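Local coordinates for protein amidase, hydantoinase/carbamoylase family (Paraburkholderia phymatum, PDB 6C0D) that probably hydrolyses N-carbamoyl-L-amino acids as a zinc-binding, homodimeric enzyme of the peptidase M20 family, at residues G96-G101 / Q400-G405; M359-G364 / M380-S385; R52-R57 / L103-G108. All blocks are in the same frame, centred on the assembly; numbering follows the deposited sequence. Where two conformers were deposited one is given.

Interaction 1: residues G96-G101 / Q400-G405; sequences GGWLDG and QHIVLG. With ZN (zinc ion), chain B.
Leu-99 and Ile-402 mark the closest backbone approach between loop 96-101 and helix segment 400-405, with their CA atoms 9.4 Å apart. The loop is a metal-binding loop of the M20 peptidase fold. It ends at Gly-101, the N-cap residue of helix 102-117. No hydrogen bond joins the two segments, so side chains alone span the gap. Ile-402 does this with a single methyl. Its CD1 lies 4.0 Å from Leu-99 CD1, and these two side chains meet tip to tip. Ile-402 CD1 also sits 4.0 Å from Trp-98 CZ2, approaching the indole obliquely. Leu-99 touches the indole too: its CD2 stands 3.5 Å above the centre of one face of the Trp-98 ring. Trp-98 holds CG between its backbone N and carbonyl carbon (chi1 77°), which turns the benzo end of the ring to the helix. Its NE1 is hydrogen-bonded to Asp-396, and Arg-29 makes a cation-pi contact with the ring. The contact is buried. The next residue, Asp-100, turns to the zinc site. There it binds zinc together with His-89, His-196 and two waters, through a bond of 2.2 Å from Asp-100 OD1 to the zinc ion.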
loop_
_atom_site.group_PDB
_atom_site.type_symbol
_atom_site.label_atom_id
_atom_site.label_comp_id
_atom_site.label_asym_id
_atom_site.label_seq_id
_atom_site.Cartn_x
_atom_site.Cartn_y
_atom_site.Cartn_z
ATOM N N GLY A 96 -15.710 10.883 16.807
ATOM C CA GLY A 96 -16.096 12.281 16.821
ATOM C C GLY A 96 -15.565 13.079 18.013
ATOM O O GLY A 96 -15.180 12.538 19.050
ATOM N N GLY A 97 -15.543 14.404 17.833
ATOM C CA GLY A 97 -15.217 15.332 18.894
ATOM C C GLY A 97 -16.470 16.018 19.434
ATOM O O GLY A 97 -17.564 15.903 18.886
ATOM N N TRP A 98 -16.292 16.752 20.536
ATOM C CA TRP A 98 -17.468 17.247 21.241
ATOM C C TRP A 98 -18.027 18.527 20.644
ATOM O O TRP A 98 -19.120 18.952 21.038
ATOM C CB TRP A 98 -17.159 17.441 22.730
ATOM C CG TRP A 98 -16.370 18.666 23.118
ATOM C CD1 TRP A 98 -15.049 18.930 22.844
ATOM C CD2 TRP A 98 -16.836 19.758 23.930
ATOM N NE1 TRP A 98 -14.680 20.137 23.412
ATOM C CE2 TRP A 98 -15.763 20.664 24.074
ATOM C CE3 TRP A 98 -18.071 20.068 24.524
ATOM C CZ2 TRP A 98 -15.882 21.852 24.805
ATOM C CZ3 TRP A 98 -18.188 21.241 25.248
ATOM C CH2 TRP A 98 -17.096 22.122 25.384
ATOM N N LEU A 99 -17.326 19.148 19.697
ATOM C CA LEU A 99 -17.808 20.395 19.124
ATOM C C LEU A 99 -18.151 20.314 17.644
ATOM O O LEU A 99 -18.857 21.197 17.154
ATOM C CB LEU A 99 -16.779 21.514 19.341
ATOM C CG LEU A 99 -16.453 21.806 20.809
ATOM C CD1 LEU A 99 -15.271 22.765 20.913
ATOM C CD2 LEU A 99 -17.675 22.376 21.527
ATOM N N ASP A 100 -17.667 19.308 16.915
ATOM C CA ASP A 100 -18.037 19.197 15.508
ATOM C C ASP A 100 -19.531 18.968 15.404
ATOM O O ASP A 100 -20.047 17.949 15.876
ATOM C CB ASP A 100 -17.271 18.061 14.820
ATOM C CG ASP A 100 -17.480 18.049 13.294
ATOM O OD1 ASP A 100 -18.599 18.363 12.823
ATOM O OD2 ASP A 100 -16.517 17.736 12.562
ATOM N N GLY A 101 -20.217 19.916 14.783
ATOM C CA GLY A 101 -21.657 19.859 14.670
ATOM C C GLY A 101 -22.372 20.418 15.881
ATOM O O GLY A 101 -23.193 21.327 15.740
ATOM N N GLN A 400 -13.366 30.558 26.074
ATOM C CA GLN A 400 -13.557 31.958 25.695
ATOM C C GLN A 400 -13.718 32.120 24.189
ATOM O O GLN A 400 -14.354 33.076 23.728
ATOM C CB GLN A 400 -12.388 32.805 26.209
ATOM C CG GLN A 400 -11.023 32.286 25.770
ATOM C CD GLN A 400 -9.912 33.269 26.057
ATOM O OE1 GLN A 400 -9.802 34.297 25.394
ATOM N NE2 GLN A 400 -9.087 32.964 27.056
ATOM N N HIS A 401 -13.149 31.212 23.393
ATOM C CA HIS A 401 -13.364 31.320 21.951
ATOM C C HIS A 401 -14.702 30.717 21.520
ATOM O O HIS A 401 -15.305 31.183 20.540
ATOM C CB HIS A 401 -12.198 30.670 21.200
ATOM C CG HIS A 401 -10.877 31.310 21.508
ATOM N ND1 HIS A 401 -9.666 30.681 21.298
ATOM C CD2 HIS A 401 -10.586 32.525 22.033
ATOM C CE1 HIS A 401 -8.686 31.476 21.696
ATOM N NE2 HIS A 401 -9.215 32.608 22.133
ATOM N N ILE A 402 -15.181 29.695 22.239
ATOM C CA ILE A 402 -16.552 29.221 22.010
ATOM C C ILE A 402 -17.552 30.344 22.284
ATOM O O ILE A 402 -18.496 30.568 21.515
ATOM C CB ILE A 402 -16.844 27.993 22.894
ATOM C CG1 ILE A 402 -15.901 26.837 22.548
ATOM C CG2 ILE A 402 -18.340 27.587 22.771
ATOM C CD1 ILE A 402 -15.948 25.665 23.556
ATOM N N VAL A 403 -17.353 31.061 23.391
ATOM C CA VAL A 403 -18.227 32.174 23.753
ATOM C C VAL A 403 -18.145 33.285 22.716
ATOM O O VAL A 403 -19.168 33.820 22.278
ATOM C CB VAL A 403 -17.865 32.692 25.160
ATOM C CG1 VAL A 403 -18.580 34.029 25.450
ATOM C CG2 VAL A 403 -18.227 31.637 26.201
ATOM N N LEU A 404 -16.927 33.679 22.325
ATOM C CA LEU A 404 -16.802 34.753 21.328
ATOM C C LEU A 404 -17.487 34.388 20.010
ATOM O O LEU A 404 -18.185 35.219 19.406
ATOM C CB LEU A 404 -15.325 35.082 21.082
ATOM C CG LEU A 404 -15.064 36.115 19.981
ATOM C CD1 LEU A 404 -15.715 37.469 20.334
ATOM C CD2 LEU A 404 -13.562 36.296 19.697
ATOM N N GLY A 405 -17.309 33.149 19.549
ATOM C CA GLY A 405 -17.990 32.721 18.332
ATOM C C GLY A 405 -19.494 32.909 18.424
ATOM O O GLY A 405 -20.143 33.343 17.464
HETATM ZN ZN ZN B . -19.674 18.970 11.048
HETATM O O HOH W 1 -18.470 17.672 9.901
HETATM O O HOH W 2 -20.561 19.828 9.160
#

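Interaction 2: residues M359-G364 / M380-S385; sequences MHMPSG and MLFVPS
Met-361 and Phe-382 form a Met-aromatic contact between two strands that do not pair with each other. Strand segments 359-363 and 380-384 run at 101°, with axes 9.1 Å apart at closest approach. Both strands pair instead with strand 210-227, one parallel to it and the other antiparallel. The tight part lies along one edge of the Phe-382 ring. Met-361 CE sits near the ring plane, 3.7 Å from Phe-382 CD2. The sulfur is farther off: Met-361 SD is 5.4 Å from the centroid of the Phe-382 ring and 77° off the ring normal. A bend at chi3 of -70° carries the methyl round toward the ring. Ser-363 takes the next stretch of the same edge, where Ser-363 CB is 3.6 Å from Phe-382 CZ. Leu-203, Val-213 and the zinc ligand His-196 also touch the phenylalanine. The other side is looser. Pro-362 points away from strand segment 380-384 and leans on Asp-266, while His-360 is exposed to solvent. Met-380 points toward segment 359-364 but makes no contact with it. Ser-363 OG is hydrogen-bonded to the carbonyl O of Ala-365. It still lies near the ring plane, with Ser-363 OG 3.5 Å from Phe-382 CZ.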
loop_
_atom_site.group_PDB
_atom_site.type_symbol
_atom_site.label_atom_id
_atom_site.label_comp_id
_atom_site.label_asym_id
_atom_site.label_seq_id
_atom_site.Cartn_x
_atom_site.Cartn_y
_atom_site.Cartn_z
ATOM N N MET A 359 -11.077 36.649 9.727
ATOM C CA MET A 359 -10.685 36.646 8.315
ATOM C C MET A 359 -11.749 35.954 7.472
ATOM O O MET A 359 -12.502 35.110 7.958
ATOM C CB MET A 359 -9.341 35.937 8.075
ATOM C CG MET A 359 -9.366 34.453 8.506
ATOM S SD MET A 359 -7.740 33.618 8.538
ATOM C CE MET A 359 -7.512 33.329 6.802
ATOM N N HIS A 360 -11.788 36.311 6.189
ATOM C CA HIS A 360 -12.493 35.498 5.203
ATOM C C HIS A 360 -11.655 34.272 4.854
ATOM O O HIS A 360 -10.418 34.324 4.823
ATOM C CB HIS A 360 -12.744 36.283 3.910
ATOM C CG HIS A 360 -13.794 37.345 4.025
ATOM N ND1 HIS A 360 -13.490 38.667 4.259
ATOM C CD2 HIS A 360 -15.142 37.283 3.886
ATOM C CE1 HIS A 360 -14.608 39.375 4.288
ATOM N NE2 HIS A 360 -15.625 38.558 4.062
ATOM N N MET A 361 -12.340 33.172 4.543
ATOM C CA MET A 361 -11.630 31.937 4.195
ATOM C C MET A 361 -12.607 30.946 3.583
ATOM O O MET A 361 -13.795 30.974 3.911
ATOM C CB MET A 361 -10.988 31.306 5.444
ATOM C CG MET A 361 -12.049 31.056 6.539
ATOM S SD MET A 361 -11.296 30.427 8.080
ATOM C CE MET A 361 -10.820 28.780 7.567
ATOM N N PRO A 362 -12.149 30.055 2.712
ATOM C CA PRO A 362 -13.021 28.976 2.247
ATOM C C PRO A 362 -13.167 27.914 3.322
ATOM O O PRO A 362 -12.355 27.823 4.256
ATOM C CB PRO A 362 -12.270 28.424 1.030
ATOM C CG PRO A 362 -10.798 28.611 1.439
ATOM C CD PRO A 362 -10.786 29.954 2.149
ATOM N N SER A 363 -14.211 27.098 3.170
ATOM C CA SER A 363 -14.349 25.865 3.933
ATOM C C SER A 363 -13.784 24.710 3.119
ATOM O O SER A 363 -14.331 24.362 2.066
ATOM C CB SER A 363 -15.806 25.578 4.297
ATOM O OG SER A 363 -15.897 24.266 4.846
ATOM N N GLY A 364 -12.712 24.087 3.622
ATOM C CA GLY A 364 -12.151 22.954 2.908
ATOM C C GLY A 364 -12.911 21.658 3.091
ATOM O O GLY A 364 -12.590 20.662 2.432
ATOM N N MET A 380 -21.728 30.532 6.674
ATOM C CA MET A 380 -21.078 29.807 7.762
ATOM C C MET A 380 -20.112 30.712 8.513
ATOM O O MET A 380 -19.491 31.605 7.934
ATOM C CB MET A 380 -20.294 28.579 7.250
ATOM C CG MET A 380 -21.195 27.521 6.633
ATOM S SD MET A 380 -20.275 25.964 6.385
ATOM C CE MET A 380 -20.214 25.314 8.065
ATOM N N LEU A 381 -19.955 30.422 9.806
ATOM C CA LEU A 381 -19.013 31.130 10.662
ATOM C C LEU A 381 -18.142 30.089 11.341
ATOM O O LEU A 381 -18.678 29.152 11.940
ATOM C CB LEU A 381 -19.756 31.962 11.722
ATOM C CG LEU A 381 -18.862 32.883 12.557
ATOM C CD1 LEU A 381 -18.499 34.090 11.686
ATOM C CD2 LEU A 381 -19.576 33.324 13.829
ATOM N N PHE A 382 -16.812 30.255 11.269
ATOM C CA PHE A 382 -15.870 29.299 11.852
ATOM C C PHE A 382 -15.242 29.842 13.142
ATOM O O PHE A 382 -14.979 31.044 13.256
ATOM C CB PHE A 382 -14.731 28.978 10.878
ATOM C CG PHE A 382 -15.074 27.952 9.817
ATOM C CD1 PHE A 382 -16.296 27.291 9.827
ATOM C CD2 PHE A 382 -14.173 27.673 8.802
ATOM C CE1 PHE A 382 -16.594 26.345 8.850
ATOM C CE2 PHE A 382 -14.456 26.709 7.827
ATOM C CZ PHE A 382 -15.667 26.048 7.864
ATOM N N VAL A 383 -15.017 28.937 14.096
ATOM C CA VAL A 383 -14.153 29.196 15.245
ATOM C C VAL A 383 -13.023 28.182 15.204
ATOM O O VAL A 383 -13.187 27.073 14.674
ATOM C CB VAL A 383 -14.899 29.121 16.588
ATOM C CG1 VAL A 383 -15.953 30.217 16.670
ATOM C CG2 VAL A 383 -15.496 27.737 16.811
ATOM N N PRO A 384 -11.836 28.515 15.716
ATOM C CA PRO A 384 -10.715 27.584 15.577
ATOM C C PRO A 384 -10.876 26.384 16.494
ATOM O O PRO A 384 -11.514 26.449 17.548
ATOM C CB PRO A 384 -9.488 28.416 15.981
ATOM C CG PRO A 384 -10.036 29.536 16.794
ATOM C CD PRO A 384 -11.426 29.791 16.331
ATOM N N SER A 385 -10.216 25.302 16.111
ATOM C CA SER A 385 -10.044 24.166 17.001
ATOM C C SER A 385 -8.578 23.737 16.969
ATOM O O SER A 385 -7.901 23.860 15.941
ATOM C CB SER A 385 -10.985 23.015 16.613
ATOM O OG SER A 385 -11.550 22.390 17.749
#

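Interaction 3: residues R52-R57 / L103-G108; sequences RWLAGR and LGVIYG. With EDO (1,2-ethanediol), chain L.
Leu-54 and Ile-106 have the nearest CA atoms, 8.9 Å apart, where helix segments 52-57 and 103-108 run in nearly the same direction, at 24° to each other. The segment axes are 11.9 Å apart at closest approach. At that spacing the helices meet only through side chains, and no hydrogen bond links them. Leu-54 is the main bridging residue. Its CG is anti to the backbone N (chi1 179°), which sends both methyls out toward the second helix. Leu-54 CD2 touches Val-105 CG1 at 3.7 Å, and the two side chains pass each other at a slant. Leu-54 CD1 touches both Val-105 CG1, at 4.0 Å, and Ile-106 CD1, at 4.2 Å. Ile-106 CD1 also meets the edge of the Trp-53 ring near its plane, 4.3 Å from Trp-53 CH2. Trp-53 is packed from one face as well, since Arg-57 CG stands 3.4 Å above the indole of Trp-53, offset toward its rim. The arginine chain bends at chi2 and chi3. Its NE forms a salt bridge with Asp-24 of helix 18-30, and that helix also touches Trp-53 and Ile-106. A bound 1,2-ethanediol, probably from the crystallisation liquor, accepts only a weak hydrogen bond from Arg-57 NH2. Leu-103 and Tyr-107 do not touch segment 52-57 and pack on strands 189-198 and 378-384. Val-105 lies about 6 Å from the zinc ligand His-89, measured between side chains. Such helix-on-helix packing beside a central sheet is characteristic of the alpha/beta metal-binding domain of M20 peptidases.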
loop_
_atom_site.group_PDB
_atom_site.type_symbol
_atom_site.label_atom_id
_atom_site.label_comp_id
_atom_site.label_asym_id
_atom_site.label_seq_id
_atom_site.Cartn_x
_atom_site.Cartn_y
_atom_site.Cartn_z
ATOM N N ARG A 52 -33.940 13.739 22.005
ATOM C CA ARG A 52 -35.056 14.033 22.894
ATOM C C ARG A 52 -34.694 15.146 23.868
ATOM O O ARG A 52 -35.497 16.059 24.106
ATOM C CB ARG A 52 -35.484 12.767 23.633
ATOM C CG ARG A 52 -36.140 11.754 22.715
ATOM C CD ARG A 52 -36.400 10.428 23.407
ATOM N NE ARG A 52 -37.088 9.520 22.498
ATOM C CZ ARG A 52 -37.015 8.197 22.572
ATOM N NH1 ARG A 52 -36.271 7.625 23.511
ATOM N NH2 ARG A 52 -37.677 7.450 21.701
ATOM N N TRP A 53 -33.481 15.103 24.426
ATOM C CA TRP A 53 -33.040 16.184 25.299
ATOM C C TRP A 53 -33.038 17.508 24.548
ATOM O O TRP A 53 -33.559 18.518 25.038
ATOM C CB TRP A 53 -31.650 15.881 25.863
ATOM C CG TRP A 53 -31.045 17.074 26.549
ATOM C CD1 TRP A 53 -31.266 17.481 27.837
ATOM C CD2 TRP A 53 -30.136 18.025 25.979
ATOM N NE1 TRP A 53 -30.555 18.627 28.098
ATOM C CE2 TRP A 53 -29.849 18.979 26.977
ATOM C CE3 TRP A 53 -29.529 18.157 24.726
ATOM C CZ2 TRP A 53 -28.987 20.054 26.759
ATOM C CZ3 TRP A 53 -28.665 19.226 24.512
ATOM C CH2 TRP A 53 -28.406 20.160 25.523
ATOM N N LEU A 54 -32.481 17.511 23.337
ATOM C CA LEU A 54 -32.401 18.740 22.556
ATOM C C LEU A 54 -33.787 19.297 22.251
ATOM O O LEU A 54 -34.013 20.511 22.336
ATOM C CB LEU A 54 -31.638 18.480 21.263
ATOM C CG LEU A 54 -31.508 19.690 20.357
ATOM C CD1 LEU A 54 -30.676 20.775 21.056
ATOM C CD2 LEU A 54 -30.888 19.273 19.032
ATOM N N ALA A 55 -34.726 18.430 21.878
ATOM C CA ALA A 55 -36.070 18.913 21.587
ATOM C C ALA A 55 -36.696 19.526 22.832
ATOM O O ALA A 55 -37.412 20.531 22.747
ATOM C CB ALA A 55 -36.929 17.771 21.041
ATOM N N GLY A 56 -36.417 18.947 24.002
ATOM C CA GLY A 56 -36.910 19.530 25.239
ATOM C C GLY A 56 -36.331 20.906 25.506
ATOM O O GLY A 56 -37.039 21.809 25.962
ATOM N N ARG A 57 -35.034 21.084 25.229
ATOM C CA ARG A 57 -34.409 22.394 25.405
ATOM C C ARG A 57 -35.001 23.419 24.445
ATOM O O ARG A 57 -35.177 24.591 24.807
ATOM C CB ARG A 57 -32.889 22.310 25.201
ATOM C CG ARG A 57 -32.153 21.508 26.269
ATOM C CD ARG A 57 -32.379 22.126 27.664
ATOM N NE ARG A 57 -31.483 23.254 27.932
ATOM C CZ ARG A 57 -31.823 24.323 28.647
ATOM N NH1 ARG A 57 -33.054 24.437 29.145
ATOM N NH2 ARG A 57 -30.937 25.285 28.858
ATOM N N LEU A 103 -21.454 22.453 18.091
ATOM C CA LEU A 103 -21.275 23.896 18.233
ATOM C C LEU A 103 -22.419 24.675 17.591
ATOM O O LEU A 103 -23.023 25.549 18.223
ATOM C CB LEU A 103 -19.944 24.323 17.616
ATOM C CG LEU A 103 -19.603 25.785 17.903
ATOM C CD1 LEU A 103 -18.741 25.872 19.174
ATOM C CD2 LEU A 103 -18.874 26.437 16.714
ATOM N N GLY A 104 -22.724 24.383 16.326
ATOM C CA GLY A 104 -23.706 25.202 15.625
ATOM C C GLY A 104 -25.127 24.929 16.080
ATOM O O GLY A 104 -25.971 25.832 16.059
ATOM N N VAL A 105 -25.416 23.696 16.502
ATOM C CA VAL A 105 -26.743 23.388 17.045
ATOM C C VAL A 105 -26.993 24.193 18.312
ATOM O O VAL A 105 -28.041 24.835 18.465
ATOM C CB VAL A 105 -26.893 21.878 17.316
ATOM C CG1 VAL A 105 -28.253 21.602 17.975
ATOM C CG2 VAL A 105 -26.760 21.073 16.011
ATOM N N ILE A 106 -26.037 24.150 19.255
ATOM C CA ILE A 106 -26.241 24.852 20.520
ATOM C C ILE A 106 -26.108 26.365 20.344
ATOM O O ILE A 106 -26.827 27.136 21.000
ATOM C CB ILE A 106 -25.284 24.311 21.592
ATOM C CG1 ILE A 106 -25.503 22.806 21.788
ATOM C CG2 ILE A 106 -25.453 25.075 22.914
ATOM C CD1 ILE A 106 -26.955 22.440 22.126
ATOM N N TYR A 107 -25.218 26.828 19.457
ATOM C CA TYR A 107 -25.249 28.250 19.103
ATOM C C TYR A 107 -26.646 28.659 18.649
ATOM O O TYR A 107 -27.173 29.692 19.068
ATOM C CB TYR A 107 -24.265 28.590 17.975
ATOM C CG TYR A 107 -22.812 28.861 18.330
ATOM C CD1 TYR A 107 -22.225 28.359 19.494
ATOM C CD2 TYR A 107 -22.013 29.593 17.455
ATOM C CE1 TYR A 107 -20.874 28.589 19.777
ATOM C CE2 TYR A 107 -20.672 29.824 17.723
ATOM C CZ TYR A 107 -20.106 29.327 18.885
ATOM O OH TYR A 107 -18.778 29.566 19.161
ATOM N N GLY A 108 -27.250 27.864 17.762
ATOM C CA GLY A 108 -28.577 28.217 17.276
ATOM C C GLY A 108 -29.577 28.341 18.410
ATOM O O GLY A 108 -30.341 29.304 18.479
HETATM C C1 EDO L . -33.227 29.267 29.758
HETATM O O1 EDO L . -32.749 27.958 30.119
HETATM C C2 EDO L . -34.435 29.209 28.814
HETATM O O2 EDO L . -34.773 27.855 28.479
#

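In the fold
Helix 45-60 comes first in the chain. Interaction 3 closes a loop from it, through strand 83-88 and the zinc-binding loop, to helix 102-117. Loop 96-101 lies inside that span and contacts the C-terminal helix 399-419, so interactions 1 and 3 cross. Interaction 1 spans nearly 300 residues. Interaction 2 is a short closure within that span, between strands 358-363 and 378-384, and it follows interaction 3 in series. Val-383 packs on Gly-405 and on Leu-103, bringing the three contacts together. Tyr-107 OH probably forms a weak hydrogen bond with Ile-402 O. Together they tie early helices, the zinc loop, the central strands and the last helix into one domain.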